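DNA polymerase beta (Leishmania infantum, PDB 4P4M) catalyses template-directed addition of deoxynucleotides to a DNA primer as a family X polymerase, probably filling gaps in base excision repair. Local coordinates at residues N152-M157 with H191-D196; I181-S186 with V197-S202. All coordinates share one frame; numbering follows the deposited sequence.

Contact 1: N152-M157 with H191-D196. With MG (magnesium ion), chain E; D3T (2',3'-dideoxy-thymidine-5'-triphosphate), chain D.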
loop_
_atom_site.group_PDB
_atom_site.type_symbol
_atom_site.label_atom_id
_atom_site.label_comp_id
_atom_site.label_asym_id
_atom_site.label_seq_id
_atom_site.Cartn_x
_atom_site.Cartn_y
_atom_site.Cartn_z
ATOM N N ASN A 152 9.496 -4.959 12.999
ATOM C CA ASN A 152 10.905 -4.779 12.659
ATOM C C ASN A 152 11.583 -6.018 12.063
ATOM O O ASN A 152 12.786 -6.001 11.808
ATOM C CB ASN A 152 11.695 -4.289 13.875
ATOM C CG ASN A 152 11.286 -2.904 14.308
ATOM O OD1 ASN A 152 10.826 -2.098 13.498
ATOM N ND2 ASN A 152 11.448 -2.618 15.591
ATOM N N GLU A 153 10.825 -7.092 11.848
ATOM C CA GLU A 153 11.396 -8.306 11.249
ATOM C C GLU A 153 11.049 -8.355 9.749
ATOM O O GLU A 153 9.933 -8.050 9.372
ATOM C CB GLU A 153 10.861 -9.548 11.964
ATOM C CG GLU A 153 11.260 -9.618 13.449
ATOM C CD GLU A 153 12.755 -9.816 13.631
ATOM O OE1 GLU A 153 13.299 -10.738 12.993
ATOM O OE2 GLU A 153 13.388 -9.050 14.398
ATOM N N LYS A 154 12.008 -8.712 8.898
ATOM C CA LYS A 154 11.724 -8.786 7.468
ATOM C C LYS A 154 11.097 -10.126 7.083
ATOM O O LYS A 154 11.298 -11.134 7.754
ATOM C CB LYS A 154 12.974 -8.476 6.629
ATOM C CG LYS A 154 14.279 -9.103 7.122
ATOM C CD LYS A 154 15.483 -8.407 6.476
ATOM C CE LYS A 154 16.815 -8.975 6.945
ATOM N NZ LYS A 154 17.075 -10.346 6.433
ATOM N N ILE A 155 10.312 -10.115 6.007
ATOM C CA ILE A 155 9.626 -11.310 5.510
ATOM C C ILE A 155 10.473 -12.004 4.429
ATOM O O ILE A 155 10.766 -11.397 3.400
ATOM C CB ILE A 155 8.275 -10.933 4.847
ATOM C CG1 ILE A 155 7.471 -9.959 5.732
ATOM C CG2 ILE A 155 7.469 -12.198 4.518
ATOM C CD1 ILE A 155 6.181 -9.444 5.073
ATOM N N PRO A 156 10.848 -13.278 4.644
ATOM C CA PRO A 156 11.580 -14.016 3.605
ATOM C C PRO A 156 10.679 -14.274 2.399
ATOM O O PRO A 156 9.477 -14.493 2.571
ATOM C CB PRO A 156 11.915 -15.359 4.275
ATOM C CG PRO A 156 11.567 -15.206 5.720
ATOM C CD PRO A 156 10.525 -14.126 5.801
ATOM N N MET A 157 11.258 -14.267 1.199
ATOM C CA MET A 157 10.494 -14.497 -0.026
ATOM C C MET A 157 9.587 -15.724 0.066
ATOM O O MET A 157 8.433 -15.680 -0.364
ATOM C CB MET A 157 11.425 -14.609 -1.246
ATOM C CG MET A 157 10.710 -15.007 -2.541
ATOM S SD MET A 157 11.773 -15.045 -4.007
ATOM C CE MET A 157 12.071 -13.303 -4.273
ATOM N N HIS A 191 13.284 -9.223 -4.427
ATOM C CA HIS A 191 14.157 -9.132 -3.257
ATOM C C HIS A 191 14.011 -10.390 -2.398
ATOM O O HIS A 191 12.908 -10.913 -2.240
ATOM C CB HIS A 191 13.830 -7.886 -2.420
ATOM C CG HIS A 191 14.178 -6.587 -3.092
ATOM N ND1 HIS A 191 14.422 -5.431 -2.386
ATOM C CD2 HIS A 191 14.312 -6.273 -4.401
ATOM C CE1 HIS A 191 14.698 -4.452 -3.235
ATOM N NE2 HIS A 191 14.639 -4.932 -4.459
ATOM N N PRO A 192 15.128 -10.888 -1.844
ATOM C CA PRO A 192 15.051 -12.055 -0.953
ATOM C C PRO A 192 14.259 -11.785 0.335
ATOM O O PRO A 192 13.754 -12.741 0.929
ATOM C CB PRO A 192 16.531 -12.376 -0.648
ATOM C CG PRO A 192 17.291 -11.149 -1.032
ATOM C CD PRO A 192 16.520 -10.522 -2.166
ATOM N N PHE A 193 14.168 -10.525 0.758
ATOM C CA PHE A 193 13.324 -10.148 1.899
ATOM C C PHE A 193 12.481 -8.918 1.574
ATOM O O PHE A 193 12.873 -8.093 0.745
ATOM C CB PHE A 193 14.177 -9.862 3.144
ATOM C CG PHE A 193 15.013 -11.030 3.583
ATOM C CD1 PHE A 193 14.494 -11.985 4.446
ATOM C CD2 PHE A 193 16.313 -11.184 3.121
ATOM C CE1 PHE A 193 15.260 -13.071 4.845
ATOM C CE2 PHE A 193 17.081 -12.266 3.518
ATOM C CZ PHE A 193 16.554 -13.211 4.377
ATOM N N SER A 194 11.334 -8.787 2.245
ATOM C CA SER A 194 10.471 -7.618 2.082
ATOM C C SER A 194 9.996 -7.110 3.443
ATOM O O SER A 194 9.879 -7.880 4.398
ATOM C CB SER A 194 9.248 -7.954 1.223
ATOM O OG SER A 194 9.601 -8.206 -0.131
ATOM N N GLY A 195 9.701 -5.815 3.520
ATOM C CA GLY A 195 9.235 -5.217 4.760
ATOM C C GLY A 195 7.772 -5.514 5.063
ATOM O O GLY A 195 7.401 -5.680 6.223
ATOM N N ASP A 196 6.942 -5.576 4.024
ATOM C CA ASP A 196 5.495 -5.774 4.192
ATOM C C ASP A 196 4.936 -6.560 3.003
ATOM O O ASP A 196 5.693 -7.028 2.137
ATOM C CB ASP A 196 4.769 -4.427 4.369
ATOM C CG ASP A 196 4.581 -3.663 3.050
ATOM O OD1 ASP A 196 5.331 -3.931 2.105
ATOM O OD2 ASP A 196 3.669 -2.810 2.936
HETATM MG MG MG E . 6.482 -3.193 0.437
HETATM P PA D3T D . 6.968 0.037 0.388
HETATM O O1A D3T D . 6.141 -1.092 0.902
HETATM O O2A D3T D . 7.076 1.204 1.329
HETATM O "O5'" D3T D . 5.673 0.727 -0.629
HETATM C "C5'" D3T D . 5.243 -0.075 -1.608
HETATM C "C4'" D3T D . 5.183 0.678 -2.996
HETATM O "O4'" D3T D . 4.557 1.957 -2.851
HETATM C "C1'" D3T D . 5.169 2.880 -3.688
HETATM N N1 D3T D . 5.591 4.075 -2.896
HETATM C C6 D3T D . 6.164 3.895 -1.649
HETATM C C2 D3T D . 5.445 5.405 -3.457
HETATM O O2 D3T D . 4.957 5.575 -4.548
HETATM N N3 D3T D . 5.897 6.493 -2.666
HETATM C C4 D3T D . 6.428 6.241 -1.478
HETATM O O4 D3T D . 6.845 7.299 -0.753
HETATM C C5 D3T D . 6.601 4.957 -0.879
HETATM C C5M D3T D . 7.216 4.836 0.458
HETATM C "C2'" D3T D . 6.417 2.237 -4.335
HETATM C "C3'" D3T D . 6.609 0.981 -3.512
HETATM O O3A D3T D . 8.023 -0.131 -0.733
HETATM P PB D3T D . 8.837 -1.646 -1.013
HETATM O O1B D3T D . 7.661 -2.542 -1.206
HETATM O O2B D3T D . 9.510 -1.183 -2.273
HETATM O O3B D3T D . 9.823 -2.096 0.074
HETATM P PG D3T D . 9.677 -2.972 1.529
HETATM O O1G D3T D . 8.227 -3.310 1.704
HETATM O O2G D3T D . 10.183 -1.979 2.564
HETATM O O3G D3T D . 10.534 -4.199 1.306
HETATM O O HOH W 1 6.771 -5.405 -0.054
#

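Contact 2: I181-S186 with V197-S202. With MG (magnesium ion), chain E; D3T (2',3'-dideoxy-thymidine-5'-triphosphate), chain D.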
loop_
_atom_site.group_PDB
_atom_site.type_symbol
_atom_site.label_atom_id
_atom_site.label_comp_id
_atom_site.label_asym_id
_atom_site.label_seq_id
_atom_site.Cartn_x
_atom_site.Cartn_y
_atom_site.Cartn_z
ATOM N N ILE A 181 -6.204 -11.077 -7.038
ATOM C CA ILE A 181 -5.180 -10.519 -6.149
ATOM C C ILE A 181 -3.801 -10.621 -6.802
ATOM O O ILE A 181 -3.440 -11.676 -7.351
ATOM C CB ILE A 181 -5.122 -11.281 -4.794
ATOM C CG1 ILE A 181 -6.359 -10.999 -3.943
ATOM C CG2 ILE A 181 -3.848 -10.901 -4.022
ATOM C CD1 ILE A 181 -6.325 -9.648 -3.215
ATOM N N LEU A 182 -3.038 -9.527 -6.740
ATOM C CA LEU A 182 -1.653 -9.474 -7.231
ATOM C C LEU A 182 -0.762 -8.865 -6.141
ATOM O O LEU A 182 -1.088 -7.811 -5.589
ATOM C CB LEU A 182 -1.560 -8.603 -8.494
ATOM C CG LEU A 182 -2.319 -9.042 -9.757
ATOM C CD1 LEU A 182 -2.728 -7.850 -10.633
ATOM C CD2 LEU A 182 -1.505 -10.058 -10.565
ATOM N N ILE A 183 0.356 -9.516 -5.835
ATOM C CA ILE A 183 1.288 -8.996 -4.832
ATOM C C ILE A 183 2.430 -8.258 -5.535
ATOM O O ILE A 183 3.109 -8.833 -6.391
ATOM C CB ILE A 183 1.872 -10.123 -3.941
ATOM C CG1 ILE A 183 0.746 -10.982 -3.335
ATOM C CG2 ILE A 183 2.770 -9.535 -2.852
ATOM C CD1 ILE A 183 -0.277 -10.200 -2.482
ATOM N N CYS A 184 2.636 -6.994 -5.175
ATOM C CA CYS A 184 3.655 -6.151 -5.803
ATOM C C CYS A 184 4.800 -5.851 -4.835
ATOM O O CYS A 184 5.331 -6.763 -4.227
ATOM C CB CYS A 184 3.029 -4.863 -6.340
ATOM S SG CYS A 184 1.782 -5.192 -7.632
ATOM N N GLY A 185 5.168 -4.577 -4.683
ATOM C CA GLY A 185 6.241 -4.205 -3.765
ATOM C C GLY A 185 7.592 -4.853 -4.079
ATOM O O GLY A 185 7.840 -5.292 -5.201
ATOM N N SER A 186 8.471 -4.913 -3.079
ATOM C CA SER A 186 9.816 -5.457 -3.267
ATOM C C SER A 186 9.829 -6.962 -3.553
ATOM O O SER A 186 10.802 -7.486 -4.098
ATOM C CB SER A 186 10.709 -5.132 -2.056
ATOM O OG SER A 186 10.158 -5.688 -0.873
ATOM N N VAL A 197 3.618 -6.720 2.972
ATOM C CA VAL A 197 2.938 -7.338 1.834
ATOM C C VAL A 197 2.087 -6.275 1.124
ATOM O O VAL A 197 1.164 -5.734 1.729
ATOM C CB VAL A 197 2.018 -8.490 2.305
ATOM C CG1 VAL A 197 1.267 -9.101 1.104
ATOM C CG2 VAL A 197 2.822 -9.558 3.026
ATOM N N ASP A 198 2.399 -5.969 -0.142
ATOM C CA ASP A 198 1.644 -4.976 -0.914
ATOM C C ASP A 198 0.739 -5.649 -1.936
ATOM O O ASP A 198 1.218 -6.162 -2.957
ATOM C CB ASP A 198 2.589 -4.016 -1.654
ATOM C CG ASP A 198 3.508 -3.256 -0.708
ATOM O OD1 ASP A 198 3.009 -2.491 0.146
ATOM O OD2 ASP A 198 4.738 -3.425 -0.826
ATOM N N ALA A 199 -0.565 -5.641 -1.673
ATOM C CA ALA A 199 -1.506 -6.338 -2.543
ATOM C C ALA A 199 -2.409 -5.368 -3.315
ATOM O O ALA A 199 -2.793 -4.317 -2.792
ATOM C CB ALA A 199 -2.358 -7.315 -1.725
ATOM N N ILE A 200 -2.722 -5.728 -4.561
ATOM C CA ILE A 200 -3.770 -5.059 -5.340
ATOM C C ILE A 200 -4.961 -5.994 -5.494
ATOM O O ILE A 200 -4.813 -7.156 -5.894
ATOM C CB ILE A 200 -3.286 -4.676 -6.770
ATOM C CG1 ILE A 200 -2.130 -3.679 -6.703
ATOM C CG2 ILE A 200 -4.462 -4.108 -7.616
ATOM C CD1 ILE A 200 -1.415 -3.480 -8.062
ATOM N N LEU A 201 -6.141 -5.484 -5.154
ATOM C CA LEU A 201 -7.395 -6.186 -5.393
ATOM C C LEU A 201 -8.102 -5.491 -6.561
ATOM O O LEU A 201 -8.283 -4.278 -6.538
ATOM C CB LEU A 201 -8.254 -6.130 -4.125
ATOM C CG LEU A 201 -9.689 -6.657 -4.201
ATOM C CD1 LEU A 201 -9.701 -8.167 -4.481
ATOM C CD2 LEU A 201 -10.453 -6.322 -2.916
ATOM N N SER A 202 -8.492 -6.242 -7.587
ATOM C CA SER A 202 -9.135 -5.625 -8.746
ATOM C C SER A 202 -10.058 -6.589 -9.491
ATOM O O SER A 202 -9.890 -7.811 -9.408
ATOM C CB SER A 202 -8.074 -5.082 -9.711
ATOM O OG SER A 202 -7.287 -6.133 -10.271
HETATM MG MG MG E . 6.482 -3.193 0.437
HETATM P PA D3T D . 6.968 0.037 0.388
HETATM O O1A D3T D . 6.141 -1.092 0.902
HETATM O O2A D3T D . 7.076 1.204 1.329
HETATM O "O5'" D3T D . 5.673 0.727 -0.629
HETATM C "C5'" D3T D . 5.243 -0.075 -1.608
HETATM C "C4'" D3T D . 5.183 0.678 -2.996
HETATM O "O4'" D3T D . 4.557 1.957 -2.851
HETATM C "C1'" D3T D . 5.169 2.880 -3.688
HETATM N N1 D3T D . 5.591 4.075 -2.896
HETATM C C6 D3T D . 6.164 3.895 -1.649
HETATM C C2 D3T D . 5.445 5.405 -3.457
HETATM O O2 D3T D . 4.957 5.575 -4.548
HETATM N N3 D3T D . 5.897 6.493 -2.666
HETATM C C4 D3T D . 6.428 6.241 -1.478
HETATM O O4 D3T D . 6.845 7.299 -0.753
HETATM C C5 D3T D . 6.601 4.957 -0.879
HETATM C C5M D3T D . 7.216 4.836 0.458
HETATM C "C2'" D3T D . 6.417 2.237 -4.335
HETATM C "C3'" D3T D . 6.609 0.981 -3.512
HETATM O O3A D3T D . 8.023 -0.131 -0.733
HETATM P PB D3T D . 8.837 -1.646 -1.013
HETATM O O1B D3T D . 7.661 -2.542 -1.206
HETATM O O2B D3T D . 9.510 -1.183 -2.273
HETATM O O3B D3T D . 9.823 -2.096 0.074
HETATM P PG D3T D . 9.677 -2.972 1.529
HETATM O O1G D3T D . 8.227 -3.310 1.704
HETATM O O2G D3T D . 10.183 -1.979 2.564
HETATM O O3G D3T D . 10.534 -4.199 1.306
HETATM O O HOH W 2 4.994 -6.955 -1.346
HETATM O O HOH W 1 6.771 -5.405 -0.054
#

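Contact 1: N152-M157 with H191-D196
I155 and S194 face each other as an antiparallel hydrogen-bonded pair, and their two backbone bonds hold the short strand 155-156 against the start of strand 193-203. I155 N donates to S194 O at 2.8 Å, almost straight and in the carbonyl plane, while S194 N returns a bond to I155 O. The next pair, P156 with F193, is non-hydrogen-bonded, a place where proline's missing N-H costs this pairing no bond. A third bond, from M157 N to P192 O at 2.9 Å, meets its acceptor from above the carbonyl plane as the chain leaves P156, the N-cap residue, for helix 157-175.

The charged contact is a cation-pi interaction between K154 and F193, described here for one of the two conformers modelled for the lysine. In it, NZ of K154 sits 3.3 Å from the centroid of the F193 ring, only 4° off its normal. The lysine chain passes F193 CB and CG, then turns at its last torsion (chi4 70°), which brings the ammonium over the ring centre. A long aliphatic chain with a charged end suits this exposed edge, since its methylenes can pass obliquely across the phenylalanine side chain while the charge stays near solvent.

This edge belongs to the palm of the polymerase, and its strand runs on into the nucleotide site. G195 N donates to O3G of the bound dideoxythymidine triphosphate at 2.9 Å, and the lack of a side chain leaves room for the triphosphate. D196 OD1 binds magnesium at 2.2 Å, sharing the ion with D198. S194 OG is hydrogen-bonded to S186.

Apolar packing is slighter. On the I155-S194 face, I155 CD1 lies 3.8 Å from D196 C, in the backbone of the metal-binding residue; on the other, P156 CB touches F193 CE1 at 4.1 Å.

Contact 2: I181-S186 with V197-S202
With CG1 set beside its own backbone N (chi1 -53°) and a second bend at chi2 (-58°), I183 swings CD1 over A199, coming within 3.6 Å of A199 CB and also touching V197 CG1. The small methyl of alanine gives the branched chain space to lie across the neighbouring strand. I181 CD1 meets L201 CD1 at 3.9 Å. I181, I183, A199 and L201 share one face of the sheet, which helix 157-175 covers through E164 and C171. The other face carries I200, whose CD1 meets C184 SG at 3.7 Å on the side covered by helix 282-290, through A285 and F289.

Strands 179-183 and 193-203 are antiparallel neighbours in the palm sheet of this nucleotidyltransferase fold. L182 and I200 form the hydrogen-bonded pair, with I200 N to L182 O at 2.8 Å, nearly straight, and a longer return bond from L182 N. C184 N then bonds D198 O, after which the strands part; a water donating to C184 O and accepting from D198 N links the two in place of a direct return bond.

Beyond it lies the active site. D198 OD2 binds magnesium at 2.2 Å, and D196 also binds the ion through its carboxylate. G185 CA lies 3.4 Å from D198 OD2; a side chain there would strike the carboxylate, and the positive phi (59°) is another reason glycine fits. S186 holds the triphosphate twice: its N donates to O1B by a bent bond, and S186 OG donates to O3G at 2.7 Å.

How the contacts relate
Contacts 1 and 2 lie about 14 Å apart, centre to centre, on the palm sheet, and strand 193-203 serves both: its start pairs with strand 155-156, its later part with strand 179-183. Along the chain the segments alternate, 152-157, 181-186, 191-196, 197-202, with helix 157-175 between the first two and helix 185-188 leading back toward the shared strand. They meet directly where H191 N approaches S186 O, a probable hydrogen bond, and where I155 CD1 packs on V197 CG2. Each supplies one aspartate to the same magnesium and a backbone N-H donor to the same triphosphate, so the two pairings probably help to position metal and incoming nucleotide.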